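Local coordinates for acyl-coenzyme A oxidase 1 (Yarrowia lipolytica, PDB 5Y9D), which oxidises acyl-CoA to trans-2-enoyl-CoA with FAD as cofactor, passing the electrons to molecular oxygen to give hydrogen peroxide in peroxisomal fatty acid beta-oxidation, at residues V237-V242 with V251-I256; S575-R580 with K594-F599. All blocks are in the same frame, centred on the assembly; numbering follows the deposited sequence.

Contact 1. Residues V237-V242 with V251-I256; sequences VPLRNV and VSIGDI
L239 meets V251 and I253 through the two branches of its isobutyl group, and these apolar touches carry most of the contact. Methyl CD2 of L239 lies 4.0 Å from CG1 of V251, while its other methyl, CD1, is 4.2 Å from CD1 of I253. In both pairs the side chains cross at about a right angle, and the leucine spans two residues that project from the same side of strand 251-255. With CG1 of I253 anti to the carbonyl carbon (chi1 -54°), the ethyl branch lies beside the backbone N, and its CD1 is the atom that meets the leucine.

Methyls of V251 also rest against backbone carbonyl oxygens, as van der Waals contacts. CG1 of V251 packs 3.7 Å from the carbonyl O of L239, and its CG2 methyl lies 4.1 Å from O of P238.

The fold here is the beta domain of the acyl-CoA dehydrogenase and oxidase family. Strand 228-238, part of its mixed sheet, ends at P238, and after a connection without helix or strand the chain enters 251-255, an outer strand of a three-stranded antiparallel sheet. The contact thus sets the loop that follows strand 228-238 against strand 251-255 of the second sheet, with V275 also against V251 and C217 against L239.

R240 brings the one charged group that touches across the contact. Its guanidinium approaches I253 obliquely, NH2 being 4.4 Å from CG2, but its polar grip lies elsewhere: NH1 bonds to the carbonyl oxygens of A210 and S214, and NH2 to O of P682 of the second subunit.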
# COMPACT_ATOMS: atom_id res chain seq x y z
N VAL A 237 21.22 -25.04 16.59
CA VAL A 237 20.60 -25.44 17.83
C VAL A 237 19.38 -26.29 17.49
O VAL A 237 18.48 -25.83 16.79
CB VAL A 237 20.18 -24.20 18.68
CG1 VAL A 237 19.73 -24.60 20.08
CG2 VAL A 237 21.30 -23.16 18.74
N PRO A 238 19.34 -27.55 18.00
CA PRO A 238 18.12 -28.37 17.90
C PRO A 238 17.01 -27.71 18.68
O PRO A 238 17.25 -27.22 19.79
CB PRO A 238 18.50 -29.68 18.61
CG PRO A 238 19.99 -29.70 18.63
CD PRO A 238 20.39 -28.26 18.74
N LEU A 239 15.82 -27.69 18.10
CA LEU A 239 14.68 -27.09 18.77
C LEU A 239 13.74 -28.12 19.32
O LEU A 239 13.20 -27.92 20.36
CB LEU A 239 13.90 -26.21 17.81
CG LEU A 239 14.60 -25.01 17.22
CD1 LEU A 239 13.61 -24.38 16.22
CD2 LEU A 239 15.09 -24.01 18.29
N ARG A 240 13.49 -29.17 18.56
CA ARG A 240 12.49 -30.17 18.94
C ARG A 240 13.06 -31.60 18.95
O ARG A 240 14.03 -31.91 18.21
CB ARG A 240 11.34 -30.16 17.95
CG ARG A 240 10.55 -28.88 17.87
CD ARG A 240 9.40 -29.01 16.86
NE ARG A 240 8.33 -28.09 17.19
CZ ARG A 240 8.32 -26.80 16.89
NH1 ARG A 240 9.32 -26.25 16.20
NH2 ARG A 240 7.28 -26.04 17.26
N ASN A 241 12.45 -32.46 19.75
CA ASN A 241 12.67 -33.90 19.67
C ASN A 241 11.95 -34.36 18.41
O ASN A 241 10.75 -34.15 18.26
CB ASN A 241 12.17 -34.65 20.92
CG ASN A 241 12.74 -34.09 22.22
OD1 ASN A 241 12.01 -33.51 23.03
ND2 ASN A 241 14.06 -34.22 22.41
N VAL A 242 12.69 -34.96 17.49
CA VAL A 242 12.20 -35.21 16.14
C VAL A 242 11.10 -36.27 16.05
O VAL A 242 10.29 -36.26 15.13
CB VAL A 242 13.38 -35.65 15.21
CG1 VAL A 242 12.95 -35.59 13.75
CG2 VAL A 242 14.60 -34.73 15.41
N VAL A 251 14.26 -24.84 25.60
CA VAL A 251 13.77 -24.20 24.39
C VAL A 251 12.28 -23.89 24.54
O VAL A 251 11.45 -24.82 24.71
CB VAL A 251 13.95 -25.15 23.19
CG1 VAL A 251 13.42 -24.53 21.90
CG2 VAL A 251 15.42 -25.52 23.05
N SER A 252 11.94 -22.61 24.42
CA SER A 252 10.56 -22.14 24.52
C SER A 252 10.12 -21.51 23.21
O SER A 252 10.77 -20.60 22.74
CB SER A 252 10.49 -21.04 25.57
OG SER A 252 10.34 -21.59 26.86
N ILE A 253 9.00 -21.97 22.66
CA ILE A 253 8.45 -21.49 21.37
C ILE A 253 6.92 -21.23 21.42
O ILE A 253 6.15 -21.96 22.06
CB ILE A 253 8.68 -22.53 20.25
CG1 ILE A 253 10.17 -22.90 20.15
CG2 ILE A 253 8.10 -22.08 18.92
CD1 ILE A 253 10.84 -22.65 18.85
N GLY A 254 6.49 -20.19 20.72
CA GLY A 254 5.07 -19.98 20.46
C GLY A 254 4.87 -19.35 19.11
O GLY A 254 5.83 -19.01 18.43
N ASP A 255 3.63 -19.21 18.73
CA ASP A 255 3.22 -18.74 17.42
C ASP A 255 2.89 -17.28 17.52
O ASP A 255 2.13 -16.84 18.38
CB ASP A 255 1.98 -19.53 17.04
CG ASP A 255 1.51 -19.29 15.60
OD1 ASP A 255 1.85 -18.27 14.96
OD2 ASP A 255 0.77 -20.18 15.13
N ILE A 256 3.46 -16.50 16.62
CA ILE A 256 3.28 -15.05 16.61
C ILE A 256 1.87 -14.75 16.17
O ILE A 256 1.35 -13.68 16.43
CB ILE A 256 4.25 -14.36 15.62
CG1 ILE A 256 5.69 -14.65 15.96
CG2 ILE A 256 4.05 -12.87 15.60
CD1 ILE A 256 6.12 -14.01 17.23

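Contact 2. Residues S575-R580 with K594-F599; sequences SSFYAR and KLANLF
F577 and Y578, neighbours on helix 558-581, straddle A596 of helix 589-606, so that the small residue is the bump and the two rings form the hollow. The short helical segments run nearly antiparallel, at 165°, with axes 10.0 Å apart. At their closest pairing the CA atoms of F577 and A596 are 6.6 Å apart, an approach that the alanine's short side chain permits.

CB of A596 sits over one face of the F577 ring, displaced toward the rim, with CD2 of the phenylalanine 4.2 Å away. The F577 ring reaches the other helix because its CG stands opposite the backbone N (chi1 -159°); its CE2 packs 3.9 Å from the backbone N of A596 and 4.3 Å from CB of L595, so the ring lies against helix backbone as well as methyl. F599, one helical turn beyond L595, meets the ring at its edge. Y369 and M373 of helix 355-391 also pack round F577. Replacing F577 by an alanine would probably open a gap between A596, L595 and F599 and deprive the A596 methyl of its aromatic face.

Y578 comes from the other direction: its CE1 packs obliquely against CB of A596, and the phenol continues past to N597. There the hydroxyl OH donates to OD1 of N597, modelled at 2.4 Å, with the ring and amide planes 39° apart. This helix pair in the C-terminal part of the oxidase thus combines an apolar interior with one buried polar link; its modelled length is doubtful, but the pairing is consistent with hydroxyl and amide oxygen satisfying each other.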
# COMPACT_ATOMS: atom_id res chain seq x y z
N SER A 575 20.28 2.25 -17.34
CA SER A 575 21.47 1.83 -18.11
C SER A 575 21.45 0.37 -18.45
O SER A 575 21.85 0.01 -19.55
CB SER A 575 22.76 2.12 -17.36
OG SER A 575 23.19 3.43 -17.59
N SER A 576 21.03 -0.48 -17.52
CA SER A 576 21.00 -1.91 -17.78
C SER A 576 19.97 -2.29 -18.84
O SER A 576 20.20 -3.21 -19.61
CB SER A 576 20.74 -2.70 -16.50
OG SER A 576 21.68 -2.35 -15.50
N PHE A 577 18.85 -1.59 -18.88
CA PHE A 577 17.82 -1.84 -19.88
C PHE A 577 18.35 -1.53 -21.26
O PHE A 577 18.18 -2.34 -22.17
CB PHE A 577 16.59 -0.99 -19.60
CG PHE A 577 15.32 -1.49 -20.23
CD1 PHE A 577 15.31 -2.60 -21.09
CD2 PHE A 577 14.13 -0.84 -20.00
CE1 PHE A 577 14.13 -3.04 -21.66
CE2 PHE A 577 12.96 -1.27 -20.58
CZ PHE A 577 12.96 -2.38 -21.40
N TYR A 578 19.00 -0.38 -21.43
CA TYR A 578 19.60 -0.03 -22.74
C TYR A 578 20.70 -0.99 -23.19
O TYR A 578 20.83 -1.28 -24.36
CB TYR A 578 20.18 1.38 -22.70
CG TYR A 578 19.14 2.44 -22.81
CD1 TYR A 578 18.28 2.47 -23.88
CD2 TYR A 578 19.02 3.44 -21.84
CE1 TYR A 578 17.32 3.45 -23.99
CE2 TYR A 578 18.06 4.43 -21.96
CZ TYR A 578 17.22 4.42 -23.05
OH TYR A 578 16.25 5.38 -23.19
N ALA A 579 21.50 -1.46 -22.24
CA ALA A 579 22.58 -2.37 -22.54
C ALA A 579 22.03 -3.68 -23.10
O ALA A 579 22.69 -4.30 -23.93
CB ALA A 579 23.41 -2.64 -21.29
N ARG A 580 20.85 -4.11 -22.64
CA ARG A 580 20.20 -5.32 -23.18
C ARG A 580 19.46 -5.07 -24.52
O ARG A 580 19.39 -5.96 -25.36
CB ARG A 580 19.20 -5.92 -22.17
CG ARG A 580 19.80 -6.56 -20.93
CD ARG A 580 20.17 -8.01 -21.10
NE ARG A 580 19.01 -8.92 -21.09
CZ ARG A 580 18.37 -9.37 -20.00
NH1 ARG A 580 18.73 -8.98 -18.79
NH2 ARG A 580 17.37 -10.24 -20.14
N LYS A 594 11.09 1.99 -27.24
CA LYS A 594 10.05 2.90 -26.75
C LYS A 594 9.84 2.77 -25.24
O LYS A 594 9.79 3.78 -24.53
CB LYS A 594 8.72 2.67 -27.48
CG LYS A 594 8.87 2.85 -28.98
CD LYS A 594 7.77 3.71 -29.59
CE LYS A 594 8.11 4.09 -31.03
NZ LYS A 594 7.94 5.55 -31.24
N LEU A 595 9.74 1.54 -24.75
CA LEU A 595 9.63 1.29 -23.31
C LEU A 595 10.80 1.91 -22.53
O LEU A 595 10.56 2.57 -21.53
CB LEU A 595 9.57 -0.21 -23.01
CG LEU A 595 8.30 -0.95 -23.36
CD1 LEU A 595 8.52 -2.44 -23.26
CD2 LEU A 595 7.16 -0.50 -22.46
N ALA A 596 12.04 1.68 -22.98
CA ALA A 596 13.24 2.27 -22.33
C ALA A 596 13.15 3.77 -22.18
O ALA A 596 13.32 4.29 -21.08
CB ALA A 596 14.50 1.95 -23.10
N ASN A 597 12.87 4.49 -23.27
CA ASN A 597 12.88 5.94 -23.22
C ASN A 597 11.74 6.46 -22.39
O ASN A 597 11.86 7.50 -21.74
CB ASN A 597 12.74 6.56 -24.60
CG ASN A 597 13.83 6.13 -25.55
OD1 ASN A 597 14.96 5.86 -25.14
ND2 ASN A 597 13.49 6.05 -26.83
N LEU A 598 10.62 5.74 -22.45
CA LEU A 598 9.50 6.04 -21.61
C LEU A 598 9.90 5.95 -20.13
O LEU A 598 9.67 6.86 -19.35
CB LEU A 598 8.36 5.08 -21.92
CG LEU A 598 7.15 5.18 -20.99
CD1 LEU A 598 6.61 6.59 -20.91
CD2 LEU A 598 6.08 4.23 -21.50
N PHE A 599 10.51 4.83 -19.75
CA PHE A 599 11.02 4.63 -18.39
C PHE A 599 11.97 5.77 -18.00
O PHE A 599 11.79 6.42 -16.98
CB PHE A 599 11.74 3.25 -18.34
CG PHE A 599 12.40 2.93 -17.04
CD1 PHE A 599 11.76 3.16 -15.84
CD2 PHE A 599 13.66 2.35 -17.02
CE1 PHE A 599 12.37 2.89 -14.65
CE2 PHE A 599 14.27 2.04 -15.84
CZ PHE A 599 13.62 2.32 -14.65

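Overall arrangement
Both contacts are buried, yet they lie on opposite sides of the chain's centre, with their own centres 49 Å apart and nearest atoms about 35 Å apart. They share no helix or strand. Contact 1 joins a strand and the loop leaving another in the acyl-CoA dehydrogenase-type middle domain by aliphatic methyls, and its arginine bonds to residues outside the pair, in its own chain and in the second subunit. Contact 2 joins two helices of the C-terminal region by aromatic rings round an alanine, keeps a hydrogen bond within the pair, and is touched by no other protein chain. Contact 1 lies nearer the flavin, whereas contact 2 is away from the annotated sites.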